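Local coordinates for aac(6')-Ii (Enterococcus faecium, PDB 1N71), which probably transfers the acetyl group of acetyl-coenzyme A to the 6'-amino group of aminoglycoside antibiotics, and so confers resistance to them, at residues I87-V92 with E148-K153; A134-Q137 with P143-F146. All blocks are in the same frame, centred on the assembly; numbering follows the deposited sequence.

Contact 1 (I87-V92 with E148-K153); sequences IGTRLV and EKLGYK. With COA (coenzyme A), chain E.
Leu150, just past helix 144-149, reaches toward Val92 on the first turns of helix 87-101, the helix whose N terminus receives the coenzyme A pyrophosphate in the GNAT fold. The two side chains meet tip to tip: Leu150 CD1 lies 3.5 Å from Val92 CB and almost as close to both valine methyls, so it sits in the fork of the valine. Val92 CG1, anti to its own backbone N (chi1 171°), also faces Tyr152, whose ring arrives from the opposite direction and meets this methyl obliquely, with CE1 4.0 Å from Val92 CG1. The phenol oxygen is hydrogen-bonded to Glu96, one turn further along the same helix. The second leucine methyl, CD2, crosses to Thr89 CG2 at 3.7 Å.

Thr89 thus has two different sides. With chi1 at -63° its hydroxyl stands beside the backbone N, and both donate to one phosphate oxygen, COA O2A, with OG1 at 2.6 Å. Gly88 N gives a straighter bond to COA O5A on the other phosphate (158° at the hydrogen), and Gly88, without a side chain, lets the phosphate ester oxygen COA O6A come close to the helix. The helix dipole probably adds to this grip.

Past Leu150 the chain turns through Gly151, the positive-phi C' residue of a Schellman motif. Lys149, the residue before Leu150, extends its side chain beyond CG to the 3'-phosphate, where Lys149 NZ donates hydrogen bonds to COA O8A (2.8 Å) and to the ester oxygen COA O3B (3.2 Å).

Contact 2 (A134-Q137 with P143-F146); sequences ASIQ and PYEF. With COA (coenzyme A), chain E.
Ile136 lays its terminal methyl on the ring of Tyr144 in a CH-pi contact: CD1 stands 3.7 Å from the ring centroid and only 12° off the normal, so it lies over the middle of the face. The isoleucine chain is extended (chi1 -173°, chi2 173°), which carries CD1 to the ring centre while the CG2 branch drops near the phenol end, 3.8 Å from Tyr144 CE2. Over the opposite face lies CB of the next residue, Glu145, 4.2 Å above the plane. The ring is therefore held between two aliphatic groups.

The phenol end packs against the backbone, with Tyr144 OH 3.5 Å from Gln137 C. These interactions join the loop after helix 129-134 to the first turn of helix 144-149, which in this GNAT fold leads into strand 153-158. Ile154 of that strand touches both Ile136 and Tyr144.

Hydrogen bonds to nearby loop residues accompany this apolar pair. Glu145 OE1 accepts a hydrogen bond from Asn138 ND2, and the backbone of Gln137 is tied to Thr119.

Near neighbours of Tyr144 along the chain supply contacts with the cofactor. Glu145 OE1 approaches the adenine at COA C2A (3.6 Å), and Pro143 CB and CG rest on the pantetheine. Phe146 turns one ring face to the pantetheine carbon COA CCP, 3.7 Å above the plane.

How the contacts relate
From the N terminus, strands 2-5, 46-52, 55-66 and 70-78, with helices 11-24 and 33-40 between the first two, lead into helix 87-101, where contact 1 takes its first segment. The chain then passes strand 106-112 and helix 129-134 to the loop at 134-137, which contact 2 closes on 143-146 after only five intervening residues. Contact 1 closes the far larger loop at 148-153, so contact 2 is nested within it. Helix 144-149 serves both: its start is tied to the preceding loop, its end to helix 87-101, before the chain enters strand 153-158. The contacts also meet directly at Phe146, whose CZ lies 3.6 Å from Gly88 C, and both border coenzyme A.

Contact 1 (I87-V92 with E148-K153)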
# COMPACT_ATOMS: atom_id res chain seq x y z
N ILE A 87 -0.31 11.16 23.69
CA ILE A 87 -1.39 11.51 22.77
C ILE A 87 -1.40 10.50 21.61
O ILE A 87 -2.45 9.99 21.24
CB ILE A 87 -1.22 12.94 22.22
CG1 ILE A 87 -1.36 13.96 23.35
CG2 ILE A 87 -2.26 13.21 21.13
CD1 ILE A 87 -1.05 15.39 22.94
N GLY A 88 -0.23 10.22 21.06
CA GLY A 88 -0.15 9.27 19.97
C GLY A 88 -0.61 7.88 20.38
O GLY A 88 -1.31 7.20 19.63
N THR A 89 -0.20 7.45 21.57
CA THR A 89 -0.57 6.12 22.06
C THR A 89 -2.09 6.03 22.19
O THR A 89 -2.71 5.06 21.73
CB THR A 89 0.06 5.84 23.43
OG1 THR A 89 1.48 5.83 23.31
CG2 THR A 89 -0.42 4.50 23.97
N ARG A 90 -2.68 7.04 22.80
CA ARG A 90 -4.12 7.05 22.99
C ARG A 90 -4.87 7.07 21.66
O ARG A 90 -5.93 6.45 21.52
CB ARG A 90 -4.50 8.25 23.87
CG ARG A 90 -3.83 8.16 25.24
CD ARG A 90 -3.97 9.45 26.02
NE ARG A 90 -5.36 9.73 26.34
CZ ARG A 90 -5.78 10.85 26.91
NH1 ARG A 90 -4.91 11.80 27.22
NH2 ARG A 90 -7.07 11.02 27.17
N LEU A 91 -4.32 7.77 20.67
CA LEU A 91 -4.96 7.81 19.35
C LEU A 91 -4.89 6.45 18.67
O LEU A 91 -5.87 5.98 18.09
CB LEU A 91 -4.28 8.86 18.45
CG LEU A 91 -4.56 10.33 18.74
CD1 LEU A 91 -3.71 11.21 17.82
CD2 LEU A 91 -6.04 10.62 18.54
N VAL A 92 -3.73 5.81 18.73
CA VAL A 92 -3.58 4.50 18.11
C VAL A 92 -4.49 3.47 18.77
O VAL A 92 -5.16 2.70 18.08
CB VAL A 92 -2.12 4.03 18.17
CG1 VAL A 92 -2.01 2.58 17.72
CG2 VAL A 92 -1.28 4.92 17.26
N GLU A 148 6.46 0.11 17.16
CA GLU A 148 6.90 -1.14 17.76
C GLU A 148 6.42 -1.24 19.19
O GLU A 148 5.94 -2.29 19.62
CB GLU A 148 8.43 -1.27 17.75
CG GLU A 148 9.04 -1.41 16.38
CD GLU A 148 10.39 -2.09 16.43
OE1 GLU A 148 11.19 -1.76 17.34
OE2 GLU A 148 10.66 -2.94 15.56
N LYS A 149 6.54 -0.15 19.94
CA LYS A 149 6.11 -0.14 21.33
C LYS A 149 4.61 -0.33 21.47
O LYS A 149 4.13 -0.69 22.54
CB LYS A 149 6.58 1.14 22.02
CG LYS A 149 8.10 1.19 22.17
CD LYS A 149 8.55 2.34 23.06
CE LYS A 149 10.05 2.31 23.27
NZ LYS A 149 10.50 3.41 24.16
N LEU A 150 3.86 -0.10 20.40
CA LEU A 150 2.41 -0.28 20.44
C LEU A 150 2.02 -1.65 19.89
O LEU A 150 0.84 -1.91 19.66
CB LEU A 150 1.70 0.82 19.65
CG LEU A 150 1.87 2.21 20.26
CD1 LEU A 150 1.04 3.22 19.50
CD2 LEU A 150 1.45 2.17 21.73
N GLY A 151 3.01 -2.51 19.69
CA GLY A 151 2.72 -3.85 19.21
C GLY A 151 2.82 -4.10 17.72
O GLY A 151 2.53 -5.20 17.26
N TYR A 152 3.23 -3.08 16.96
CA TYR A 152 3.37 -3.26 15.52
C TYR A 152 4.73 -3.86 15.23
O TYR A 152 5.68 -3.65 15.98
CB TYR A 152 3.21 -1.93 14.78
CG TYR A 152 1.80 -1.39 14.84
CD1 TYR A 152 1.25 -0.94 16.04
CD2 TYR A 152 0.98 -1.40 13.70
CE1 TYR A 152 -0.08 -0.53 16.12
CE2 TYR A 152 -0.36 -0.99 13.78
CZ TYR A 152 -0.88 -0.56 14.99
OH TYR A 152 -2.21 -0.20 15.08
N LYS A 153 4.82 -4.60 14.14
CA LYS A 153 6.07 -5.25 13.75
C LYS A 153 6.43 -4.89 12.32
O LYS A 153 5.56 -4.72 11.49
CB LYS A 153 5.89 -6.77 13.88
CG LYS A 153 6.86 -7.63 13.10
CD LYS A 153 6.54 -9.12 13.29
CE LYS A 153 7.54 -10.01 12.57
NZ LYS A 153 7.42 -11.44 12.99
N1A COA E . 11.25 7.38 18.28
C2A COA E . 11.30 6.47 19.28
N3A COA E . 10.38 6.27 20.25
C4A COA E . 9.31 7.12 20.12
C5A COA E . 9.13 8.10 19.16
C6A COA E . 10.17 8.22 18.18
N6A COA E . 10.12 9.12 17.20
N7A COA E . 7.93 8.76 19.35
C8A COA E . 7.43 8.20 20.41
N9A COA E . 8.21 7.19 20.94
C1B COA E . 7.96 6.36 22.12
C2B COA E . 7.96 7.15 23.43
O2B COA E . 9.30 7.23 23.93
C3B COA E . 7.12 6.33 24.40
O3B COA E . 7.91 5.23 24.87
P3B COA E . 8.08 4.92 26.44
O7A COA E . 8.65 6.17 27.00
O8A COA E . 8.99 3.75 26.48
O9A COA E . 6.70 4.63 26.90
C4B COA E . 6.04 5.77 23.46
O4B COA E . 6.66 5.78 22.17
C5B COA E . 4.71 6.55 23.46
O5B COA E . 4.89 7.83 22.85
P1A COA E . 3.70 8.92 22.78
O1A COA E . 3.97 9.98 23.78
O2A COA E . 2.40 8.22 22.78
O3A COA E . 3.95 9.52 21.31
P2A COA E . 3.52 10.97 20.75
O4A COA E . 4.70 11.86 20.79
O5A COA E . 2.25 11.40 21.36
O6A COA E . 3.22 10.61 19.21
CBP COA E . 4.25 10.38 17.02
CCP COA E . 4.15 9.84 18.44
CDP COA E . 5.33 9.58 16.27
CEP COA E . 2.87 10.18 16.31
CAP COA E . 4.63 11.92 17.09
OAP COA E . 5.91 12.12 17.70
C9P COA E . 4.50 12.64 15.74
O9P COA E . 3.51 13.35 15.50
N8P COA E . 5.50 12.45 14.87
C7P COA E . 5.58 13.03 13.53
C6P COA E . 4.66 12.34 12.53
C5P COA E . 5.23 11.04 11.98
O5P COA E . 6.37 11.00 11.51
N4P COA E . 4.41 9.98 12.04
C3P COA E . 4.75 8.63 11.57
C2P COA E . 3.72 8.09 10.59
S1P COA E . 4.45 7.31 9.14

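Contact 2 (A134-Q137 with P143-F146)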
# COMPACT_ATOMS: atom_id res chain seq x y z
N ALA A 134 15.40 -7.39 10.78
CA ALA A 134 15.45 -7.94 12.14
C ALA A 134 16.46 -7.22 13.04
O ALA A 134 16.26 -7.10 14.24
CB ALA A 134 15.78 -9.44 12.07
N SER A 135 17.55 -6.72 12.45
CA SER A 135 18.58 -6.04 13.24
C SER A 135 18.48 -4.51 13.19
O SER A 135 19.43 -3.81 13.56
CB SER A 135 19.97 -6.47 12.76
OG SER A 135 20.17 -6.12 11.41
N ILE A 136 17.34 -3.99 12.74
CA ILE A 136 17.19 -2.54 12.64
C ILE A 136 17.54 -1.84 13.95
O ILE A 136 17.28 -2.36 15.04
CB ILE A 136 15.73 -2.15 12.26
CG1 ILE A 136 15.65 -0.65 11.99
CG2 ILE A 136 14.77 -2.51 13.39
CD1 ILE A 136 14.31 -0.20 11.43
N GLN A 137 18.15 -0.67 13.83
CA GLN A 137 18.53 0.14 14.99
C GLN A 137 18.00 1.55 14.73
O GLN A 137 18.05 2.04 13.60
CB GLN A 137 20.05 0.19 15.17
CG GLN A 137 20.70 -1.16 15.45
CD GLN A 137 20.33 -1.72 16.81
OE1 GLN A 137 20.44 -1.03 17.82
NE2 GLN A 137 19.91 -2.98 16.83
N PRO A 143 10.14 7.34 14.09
CA PRO A 143 8.87 6.86 14.64
C PRO A 143 8.53 5.38 14.50
O PRO A 143 7.53 4.94 15.06
CB PRO A 143 7.85 7.77 13.97
CG PRO A 143 8.46 8.01 12.62
CD PRO A 143 9.91 8.28 12.97
N TYR A 144 9.33 4.60 13.78
CA TYR A 144 9.00 3.19 13.65
C TYR A 144 8.98 2.56 15.04
O TYR A 144 8.16 1.69 15.32
CB TYR A 144 10.01 2.43 12.76
CG TYR A 144 11.26 1.96 13.48
CD1 TYR A 144 12.38 2.79 13.59
CD2 TYR A 144 11.32 0.69 14.06
CE1 TYR A 144 13.53 2.36 14.25
CE2 TYR A 144 12.47 0.26 14.73
CZ TYR A 144 13.57 1.10 14.82
OH TYR A 144 14.70 0.68 15.49
N GLU A 145 9.89 3.01 15.90
CA GLU A 145 9.99 2.50 17.25
C GLU A 145 8.75 2.83 18.07
O GLU A 145 8.40 2.11 19.00
CB GLU A 145 11.25 3.07 17.92
CG GLU A 145 11.54 2.51 19.30
CD GLU A 145 13.01 2.65 19.66
OE1 GLU A 145 13.61 3.70 19.34
OE2 GLU A 145 13.56 1.71 20.28
N PHE A 146 8.10 3.94 17.72
CA PHE A 146 6.87 4.33 18.40
C PHE A 146 5.84 3.23 18.16
O PHE A 146 5.17 2.76 19.07
CB PHE A 146 6.36 5.66 17.84
CG PHE A 146 4.90 5.92 18.11
CD1 PHE A 146 4.46 6.23 19.40
CD2 PHE A 146 3.96 5.83 17.08
CE1 PHE A 146 3.10 6.45 19.65
CE2 PHE A 146 2.61 6.05 17.32
CZ PHE A 146 2.17 6.37 18.61
N1A COA E . 11.25 7.38 18.28
C2A COA E . 11.30 6.47 19.28
N3A COA E . 10.38 6.27 20.25
C4A COA E . 9.31 7.12 20.12
C5A COA E . 9.13 8.10 19.16
C6A COA E . 10.17 8.22 18.18
N6A COA E . 10.12 9.12 17.20
N7A COA E . 7.93 8.76 19.35
C8A COA E . 7.43 8.20 20.41
N9A COA E . 8.21 7.19 20.94
C1B COA E . 7.96 6.36 22.12
C2B COA E . 7.96 7.15 23.43
O2B COA E . 9.30 7.23 23.93
C3B COA E . 7.12 6.33 24.40
O3B COA E . 7.91 5.23 24.87
P3B COA E . 8.08 4.92 26.44
O7A COA E . 8.65 6.17 27.00
O8A COA E . 8.99 3.75 26.48
O9A COA E . 6.70 4.63 26.90
C4B COA E . 6.04 5.77 23.46
O4B COA E . 6.66 5.78 22.17
C5B COA E . 4.71 6.55 23.46
O5B COA E . 4.89 7.83 22.85
P1A COA E . 3.70 8.92 22.78
O1A COA E . 3.97 9.98 23.78
O2A COA E . 2.40 8.22 22.78
O3A COA E . 3.95 9.52 21.31
P2A COA E . 3.52 10.97 20.75
O4A COA E . 4.70 11.86 20.79
O5A COA E . 2.25 11.40 21.36
O6A COA E . 3.22 10.61 19.21
CBP COA E . 4.25 10.38 17.02
CCP COA E . 4.15 9.84 18.44
CDP COA E . 5.33 9.58 16.27
CEP COA E . 2.87 10.18 16.31
CAP COA E . 4.63 11.92 17.09
OAP COA E . 5.91 12.12 17.70
C9P COA E . 4.50 12.64 15.74
O9P COA E . 3.51 13.35 15.50
N8P COA E . 5.50 12.45 14.87
C7P COA E . 5.58 13.03 13.53
C6P COA E . 4.66 12.34 12.53
C5P COA E . 5.23 11.04 11.98
O5P COA E . 6.37 11.00 11.51
N4P COA E . 4.41 9.98 12.04
C3P COA E . 4.75 8.63 11.57
C2P COA E . 3.72 8.09 10.59
S1P COA E . 4.45 7.31 9.14